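Local structure of monoglyceride lipase (Saccharomyces cerevisiae, 4ZWN) at residues R61-L66 with L128-A133; T273-K278 with A300-F305. The protein hydrolyses monoacylglycerols, preferably monounsaturated ones, to free fatty acid and glycerol, and also takes part in the breakdown of fatty acid ethyl esters. The protein carries 2 engineered substitutions. All blocks are in the same frame, centred on the assembly; numbering follows the deposited sequence.

Contact 1 (R61-L66 with L128-A133); sequences RGRVLL and LSECKA
Arg63 on strand 62-67 and Cys131 near the end of helix 113-134 mark the closest backbone approach, their CA atoms 7.6 Å apart, so the two segments meet through side chains alone, with no backbone hydrogen bond between them. Arg63 does all the work on the strand side. With CG anti to the backbone N (chi1 -176°), the stem runs on past Cys131 SG, and the bend at chi3 swings the guanidinium back over the helix side, with the sulfur over one face and Glu130 at the edge. Cys131 SG sits toward the rim of that face, 3.6 Å from Arg63 NE, and also touches the aliphatic part of the same side chain, 3.8 Å from Arg63 CB. The sulfur thus fills the angle between the arginine stem and its flat head.

At the edge, Arg63 NH1 donates to Glu130 OE1 at 2.9 Å in a nearly straight hydrogen bond (172°) that is also a salt bridge. The acceptor lies in the guanidinium plane, but the donor comes in from above the carboxylate, whose plane is turned 76° from the guanidinium. The pairing therefore rests on one N-H, not on a flat two-pronged match of carboxylate and guanidinium. Further bonds fix the rotation of the arginine head: NE forms a salt bridge with Glu90 of the neighbouring strand 89-94, and NH1 also bonds Asn127 OD1. Glu130 OE2 in turn pairs with Lys126, one helical turn back. The buried positive charge is probably compensated by Glu90 and Glu130 together. The arrangement is that of an alpha/beta hydrolase fold, in which a helix packs on the central, mostly parallel sheet, here joined to it by a buried arginine and its acidic partners, Glu130 at the partly exposed margin.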
# COMPACT_ATOMS: atom_id res chain seq x y z
N ARG A 61 -15.63 13.01 5.70
CA ARG A 61 -14.88 13.98 4.90
C ARG A 61 -14.42 13.34 3.60
O ARG A 61 -14.30 14.01 2.58
CB ARG A 61 -13.68 14.51 5.68
CG ARG A 61 -14.05 15.30 6.92
CD ARG A 61 -12.80 15.87 7.55
NE ARG A 61 -12.08 16.73 6.62
CZ ARG A 61 -12.15 18.06 6.62
NH1 ARG A 61 -12.91 18.68 7.52
NH2 ARG A 61 -11.47 18.76 5.73
N GLY A 62 -14.15 12.04 3.66
CA GLY A 62 -13.70 11.29 2.50
C GLY A 62 -13.43 9.82 2.79
O GLY A 62 -13.42 9.40 3.95
N ARG A 63 -13.22 9.04 1.74
CA ARG A 63 -12.88 7.63 1.89
C ARG A 63 -11.49 7.35 1.32
O ARG A 63 -11.12 7.88 0.27
CB ARG A 63 -13.92 6.74 1.20
CG ARG A 63 -13.68 5.25 1.40
CD ARG A 63 -14.71 4.41 0.67
NE ARG A 63 -16.07 4.68 1.15
CZ ARG A 63 -17.13 3.94 0.84
NH1 ARG A 63 -16.99 2.88 0.05
NH2 ARG A 63 -18.33 4.26 1.31
N VAL A 64 -10.71 6.52 2.02
CA VAL A 64 -9.39 6.15 1.54
C VAL A 64 -9.31 4.67 1.18
O VAL A 64 -9.60 3.80 2.00
CB VAL A 64 -8.29 6.46 2.59
CG1 VAL A 64 -6.92 6.35 1.95
CG2 VAL A 64 -8.49 7.85 3.18
N LEU A 65 -8.92 4.39 -0.06
CA LEU A 65 -8.70 3.03 -0.54
C LEU A 65 -7.28 2.59 -0.21
O LEU A 65 -6.31 3.19 -0.67
CB LEU A 65 -8.95 2.95 -2.05
CG LEU A 65 -9.48 1.65 -2.68
CD1 LEU A 65 -9.55 1.79 -4.19
CD2 LEU A 65 -8.65 0.44 -2.29
N LEU A 66 -7.15 1.52 0.57
CA LEU A 66 -5.83 1.07 0.99
C LEU A 66 -5.34 -0.12 0.18
O LEU A 66 -5.98 -1.17 0.13
CB LEU A 66 -5.84 0.72 2.48
CG LEU A 66 -6.41 1.77 3.44
CD1 LEU A 66 -6.14 1.38 4.88
CD2 LEU A 66 -5.84 3.15 3.15
N LEU A 128 -16.13 4.04 -5.84
CA LEU A 128 -16.53 5.22 -6.60
C LEU A 128 -18.05 5.31 -6.65
O LEU A 128 -18.63 6.39 -6.55
CB LEU A 128 -15.94 5.17 -8.01
CG LEU A 128 -15.29 6.42 -8.58
CD1 LEU A 128 -14.47 7.15 -7.53
CD2 LEU A 128 -14.41 6.04 -9.76
N SER A 129 -18.69 4.15 -6.79
CA SER A 129 -20.14 4.08 -6.84
C SER A 129 -20.76 4.41 -5.49
O SER A 129 -21.77 5.11 -5.41
CB SER A 129 -20.59 2.68 -7.30
OG SER A 129 -22.00 2.59 -7.33
N GLU A 130 -20.14 3.91 -4.43
CA GLU A 130 -20.64 4.13 -3.08
C GLU A 130 -20.36 5.55 -2.59
O GLU A 130 -21.13 6.09 -1.79
CB GLU A 130 -20.02 3.12 -2.12
CG GLU A 130 -20.40 1.68 -2.41
CD GLU A 130 -19.85 0.71 -1.40
OE1 GLU A 130 -19.28 1.17 -0.38
OE2 GLU A 130 -19.99 -0.51 -1.61
N CYS A 131 -19.28 6.14 -3.07
CA CYS A 131 -18.92 7.51 -2.69
C CYS A 131 -19.70 8.52 -3.53
O CYS A 131 -19.83 9.68 -3.15
CB CYS A 131 -17.42 7.74 -2.85
SG CYS A 131 -16.41 6.89 -1.61
N LYS A 132 -20.18 8.06 -4.68
CA LYS A 132 -20.98 8.89 -5.59
C LYS A 132 -22.23 9.40 -4.90
O LYS A 132 -22.56 10.59 -4.98
CB LYS A 132 -21.36 8.09 -6.84
CG LYS A 132 -22.39 8.75 -7.74
CD LYS A 132 -21.82 9.02 -9.12
CE LYS A 132 -22.91 9.26 -10.15
NZ LYS A 132 -23.73 10.46 -9.84
N ALA A 133 -22.93 8.49 -4.23
CA ALA A 133 -24.18 8.81 -3.55
C ALA A 133 -23.97 9.77 -2.38
O ALA A 133 -24.76 10.69 -2.17
CB ALA A 133 -24.85 7.53 -3.08

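Contact 2 (T273-K278 with A300-F305); sequences TINDPK and ARHSIF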
# COMPACT_ATOMS: atom_id res chain seq x y z
N THR A 273 15.57 0.49 4.92
CA THR A 273 16.62 -0.26 4.24
C THR A 273 16.02 -1.38 3.40
O THR A 273 16.74 -2.27 2.94
CB THR A 273 17.64 -0.85 5.23
OG1 THR A 273 16.95 -1.61 6.23
CG2 THR A 273 18.43 0.27 5.90
N ILE A 274 14.71 -1.33 3.21
CA ILE A 274 14.02 -2.28 2.34
C ILE A 274 13.77 -1.63 0.99
O ILE A 274 14.25 -2.10 -0.04
CB ILE A 274 12.69 -2.76 2.97
CG1 ILE A 274 12.98 -3.51 4.27
CG2 ILE A 274 11.93 -3.65 1.99
CD1 ILE A 274 11.74 -4.05 4.95
N ASN A 275 13.02 -0.53 0.99
CA ASN A 275 12.83 0.28 -0.22
C ASN A 275 13.62 1.58 -0.12
O ASN A 275 13.45 2.34 0.83
CB ASN A 275 11.35 0.58 -0.45
CG ASN A 275 10.54 -0.66 -0.75
OD1 ASN A 275 11.09 -1.71 -1.08
ND2 ASN A 275 9.22 -0.55 -0.63
N ASP A 276 14.49 1.82 -1.09
CA ASP A 276 15.37 2.98 -1.06
C ASP A 276 14.59 4.29 -1.16
O ASP A 276 13.78 4.47 -2.07
CB ASP A 276 16.40 2.91 -2.18
CG ASP A 276 17.66 3.70 -1.88
OD1 ASP A 276 17.55 4.83 -1.36
OD2 ASP A 276 18.76 3.19 -2.14
N PRO A 277 14.85 5.22 -0.22
CA PRO A 277 14.28 6.57 -0.28
C PRO A 277 14.63 7.30 -1.57
O PRO A 277 13.93 8.25 -1.95
CB PRO A 277 14.91 7.26 0.93
CG PRO A 277 15.19 6.16 1.89
CD PRO A 277 15.59 4.99 1.03
N LYS A 278 15.70 6.87 -2.24
CA LYS A 278 16.10 7.44 -3.53
C LYS A 278 14.98 7.37 -4.56
O LYS A 278 14.84 8.27 -5.39
CB LYS A 278 17.35 6.73 -4.06
CG LYS A 278 18.66 7.12 -3.38
CD LYS A 278 19.84 6.30 -3.91
CE LYS A 278 21.15 6.69 -3.25
NZ LYS A 278 21.11 6.55 -1.77
N ALA A 300 12.71 6.51 11.33
CA ALA A 300 11.70 5.59 10.91
C ALA A 300 12.21 4.63 9.88
O ALA A 300 13.20 4.85 9.28
CB ALA A 300 10.47 6.31 10.44
N ARG A 301 11.53 3.53 9.73
CA ARG A 301 11.97 2.45 8.92
C ARG A 301 10.90 2.16 7.91
O ARG A 301 10.18 3.03 7.53
CB ARG A 301 12.25 1.24 9.78
CG ARG A 301 13.51 1.40 10.58
CD ARG A 301 13.98 0.14 11.24
NE ARG A 301 15.15 0.41 12.07
CZ ARG A 301 15.70 -0.42 12.94
NH1 ARG A 301 15.23 -1.62 13.15
NH2 ARG A 301 16.73 -0.04 13.63
N HIS A 302 10.81 0.94 7.46
CA HIS A 302 9.82 0.60 6.43
C HIS A 302 8.31 0.73 6.61
O HIS A 302 7.66 1.47 5.87
CB HIS A 302 10.10 -0.84 6.00
CG HIS A 302 9.43 -1.22 4.72
ND1 HIS A 302 9.54 -0.46 3.57
CD2 HIS A 302 8.66 -2.29 4.39
CE1 HIS A 302 8.85 -1.04 2.60
NE2 HIS A 302 8.31 -2.15 3.07
N SER A 303 7.74 0.00 7.57
CA SER A 303 6.29 -0.03 7.75
C SER A 303 5.87 1.08 8.72
O SER A 303 5.51 0.81 9.86
CB SER A 303 5.81 -1.38 8.29
OG SER A 303 6.07 -2.42 7.36
N ILE A 304 5.89 2.32 8.24
CA ILE A 304 5.65 3.48 9.09
C ILE A 304 4.18 3.69 9.45
O ILE A 304 3.87 4.33 10.45
CB ILE A 304 6.18 4.77 8.42
CG1 ILE A 304 5.53 4.97 7.05
CG2 ILE A 304 7.69 4.72 8.30
CD1 ILE A 304 5.97 6.24 6.34
N PHE A 305 3.29 3.14 8.64
CA PHE A 305 1.85 3.33 8.83
C PHE A 305 1.19 2.17 9.58
O PHE A 305 -0.01 2.20 9.82
CB PHE A 305 1.15 3.51 7.49
CG PHE A 305 1.11 4.92 7.00
CD1 PHE A 305 0.21 5.83 7.54
CD2 PHE A 305 1.95 5.34 5.99
CE1 PHE A 305 0.16 7.13 7.09
CE2 PHE A 305 1.90 6.65 5.53
CZ PHE A 305 1.00 7.54 6.08
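The imidazole of His302 has Ile274 over one face and Asn275 at its edge. Ile274 CB makes a CH-pi contact with that face, 4.0 Å from the ring centroid and 13° off the normal, while CD1 reaches along to His302 CD2 at 3.6 Å. With CG1 set beside the backbone N (chi1 -63°), the isoleucine spreads both its branches over the ring. The amide of Asn275 stands almost upright to the ring, the planes 86° apart, and its ND2 lies 3.3 Å from His302 CE1. That approach is contact, not a hydrogen bond: ND2 is bonded instead to Ser144 OG and Gly170 O. His302 ND1 finds its partner in Asp272 OD2, while Asp272 OD1 accepts from the backbone N of both Ile274 and Asn275, holding the carboxylate in place. With an alanine at His302, Asp272 OD2 would probably be left without its imidazole mate and the Ile274 side chain without the face it packs against. Ser144, His302 and Asp272 are assigned as nucleophile and charge relay, and the geometry fits the catalytic triad of a serine hydrolase, with the nucleophile on the GXSXG elbow.

How the contacts relate
Both contacts are buried, yet they lie on opposite sides of the chain's centre, about 28 Å apart between centres, and share no residue. Contact 1 joins two regular elements, a strand and a helix, away from the active site, although Glu130 at its border is partly exposed. Contact 2 joins loops, one leading into helix 277-286 and the other following strand 292-297, where the residues assigned to the triad meet. Their chemistry differs accordingly: contact 1 turns on a direct salt bridge across its segments, whereas contact 2 has no hydrogen bond across and relies on apolar and edge contacts, its polar ends being bonded to Asp272 and Ser144 outside both segments.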